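Side-chain contact in farnesyl pyrophosphate synthetase (Staphylococcus aureus, PDB 5H9D), which probably builds heptaprenyl diphosphate with the help of magnesium, as a member of the FPP/GGPP synthase family of prenyltransferases: residues D209-F214 against E279-S284. Residues are numbered along the deposited sequence; the frame is centred on the assembly and turned at random.
Sequences DDVLDF and EAKAVS
V211 divides its two methyl groups between consecutive residues of a second helix, a small instance of how a branched side chain can meet a neighbouring helix through apolar contact. CG1 lies anti to the backbone N (chi1 178°) and CG2 anti to the carbonyl carbon, a rotamer that turns CG2 to A280 and CG1 to the base of K281. V211 CG2 meets the CB of A280 at 3.7 Å, methyl against methyl, and stands 4.1 Å from the backbone N of K281. V211 CG1 touches the CG methylene of K281 at 3.9 Å. Beyond that methylene the lysine runs on fully extended, crossing the valine at about a right angle, and its NZ has a long, weak ion pair with D278. The short A280 side chain points at the valine, and the V211 and K281 CA atoms are 6.9 Å apart. In this mainly helical prenyltransferase fold the contact ties helix 276-296 to the C-terminal end of helix 188-215. A polar link between the same two helices lies nearby, where S284 OG hydrogen-bonds S204 OG and V283 packs on I207, while helix 236-243 touches both segments, P237 meeting D210 and L240 meeting E279.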
loop_
_atom_site.group_PDB
_atom_site.type_symbol
_atom_site.label_atom_id
_atom_site.label_comp_id
_atom_site.label_asym_id
_atom_site.label_seq_id
_atom_site.Cartn_x
_atom_site.Cartn_y
_atom_site.Cartn_z
ATOM N N ASP A 209 -1.000 0.546 -19.447
ATOM C CA ASP A 209 -2.332 0.303 -18.878
ATOM C C ASP A 209 -3.346 1.337 -19.420
ATOM O O ASP A 209 -4.420 0.985 -19.891
ATOM C CB ASP A 209 -2.313 0.464 -17.353
ATOM C CG ASP A 209 -1.890 -0.783 -16.622
ATOM O OD1 ASP A 209 -0.818 -1.353 -16.935
ATOM O OD2 ASP A 209 -2.637 -1.180 -15.701
ATOM N N ASP A 210 -2.986 2.615 -19.337
ATOM C CA ASP A 210 -3.866 3.685 -19.761
ATOM C C ASP A 210 -4.209 3.620 -21.208
ATOM O O ASP A 210 -5.293 4.008 -21.614
ATOM C CB ASP A 210 -3.264 5.053 -19.429
ATOM C CG ASP A 210 -3.066 5.245 -17.941
ATOM O OD1 ASP A 210 -3.656 4.460 -17.136
ATOM O OD2 ASP A 210 -2.328 6.189 -17.578
ATOM N N VAL A 211 -3.284 3.145 -22.009
ATOM C CA VAL A 211 -3.602 3.040 -23.413
ATOM C C VAL A 211 -4.564 1.863 -23.571
ATOM O O VAL A 211 -5.576 1.988 -24.246
ATOM C CB VAL A 211 -2.343 2.831 -24.276
ATOM C CG1 VAL A 211 -2.740 2.682 -25.733
ATOM C CG2 VAL A 211 -1.421 4.012 -24.124
ATOM N N LEU A 212 -4.279 0.744 -22.903
ATOM C CA LEU A 212 -5.124 -0.441 -23.003
ATOM C C LEU A 212 -6.508 -0.293 -22.395
ATOM O O LEU A 212 -7.295 -1.228 -22.376
ATOM C CB LEU A 212 -4.439 -1.636 -22.355
ATOM C CG LEU A 212 -3.173 -2.255 -22.954
ATOM C CD1 LEU A 212 -2.770 -3.456 -22.092
ATOM C CD2 LEU A 212 -3.410 -2.660 -24.381
ATOM N N ASP A 213 -6.819 0.880 -21.884
ATOM C CA ASP A 213 -8.122 1.053 -21.284
ATOM C C ASP A 213 -9.092 1.512 -22.368
ATOM O O ASP A 213 -10.303 1.500 -22.174
ATOM C CB ASP A 213 -8.042 2.069 -20.137
ATOM C CG ASP A 213 -9.019 1.753 -19.014
ATOM O OD1 ASP A 213 -10.200 2.164 -19.109
ATOM O OD2 ASP A 213 -8.600 1.069 -18.044
ATOM N N PHE A 214 -8.544 1.891 -23.520
ATOM C CA PHE A 214 -9.343 2.358 -24.648
ATOM C C PHE A 214 -9.266 1.383 -25.828
ATOM O O PHE A 214 -10.221 1.213 -26.581
ATOM C CB PHE A 214 -8.842 3.736 -25.103
ATOM C CG PHE A 214 -9.157 4.851 -24.142
ATOM C CD1 PHE A 214 -10.451 5.364 -24.045
ATOM C CD2 PHE A 214 -8.159 5.416 -23.353
ATOM C CE1 PHE A 214 -10.742 6.425 -23.182
ATOM C CE2 PHE A 214 -8.446 6.470 -22.495
ATOM C CZ PHE A 214 -9.744 6.973 -22.413
ATOM N N GLU A 279 0.518 8.325 -29.855
ATOM C CA GLU A 279 1.501 9.230 -29.309
ATOM C C GLU A 279 1.758 8.742 -27.877
ATOM O O GLU A 279 2.891 8.784 -27.397
ATOM C CB GLU A 279 0.961 10.658 -29.330
ATOM C CG GLU A 279 2.021 11.728 -29.056
ATOM C CD GLU A 279 1.429 13.136 -28.902
ATOM O OE1 GLU A 279 2.136 14.046 -28.394
ATOM O OE2 GLU A 279 0.260 13.331 -29.295
ATOM N N ALA A 280 0.706 8.246 -27.210
ATOM C CA ALA A 280 0.820 7.735 -25.841
ATOM C C ALA A 280 1.744 6.521 -25.835
ATOM O O ALA A 280 2.727 6.469 -25.091
ATOM C CB ALA A 280 -0.534 7.362 -25.313
ATOM N N LYS A 281 1.410 5.549 -26.674
ATOM C CA LYS A 281 2.194 4.336 -26.830
ATOM C C LYS A 281 3.652 4.705 -27.071
ATOM O O LYS A 281 4.557 4.013 -26.610
ATOM C CB LYS A 281 1.723 3.556 -28.043
ATOM C CG LYS A 281 0.474 2.724 -27.898
ATOM C CD LYS A 281 0.358 1.936 -29.210
ATOM C CE LYS A 281 -0.951 1.192 -29.400
ATOM N NZ LYS A 281 -1.125 0.937 -30.870
ATOM N N ALA A 282 3.862 5.791 -27.807
ATOM C CA ALA A 282 5.209 6.260 -28.148
ATOM C C ALA A 282 6.040 6.674 -26.940
ATOM O O ALA A 282 7.261 6.461 -26.880
ATOM C CB ALA A 282 5.117 7.416 -29.108
ATOM N N VAL A 283 5.370 7.295 -25.984
ATOM C CA VAL A 283 6.031 7.737 -24.776
ATOM C C VAL A 283 6.436 6.497 -23.974
ATOM O O VAL A 283 7.457 6.472 -23.275
ATOM C CB VAL A 283 5.091 8.571 -23.921
ATOM C CG1 VAL A 283 5.745 8.801 -22.611
ATOM C CG2 VAL A 283 4.713 9.883 -24.618
ATOM N N SER A 284 5.602 5.473 -24.053
ATOM C CA SER A 284 5.880 4.243 -23.362
ATOM C C SER A 284 7.184 3.759 -23.959
ATOM O O SER A 284 8.144 3.461 -23.245
ATOM C CB SER A 284 4.759 3.239 -23.632
ATOM O OG SER A 284 5.040 1.950 -23.106
#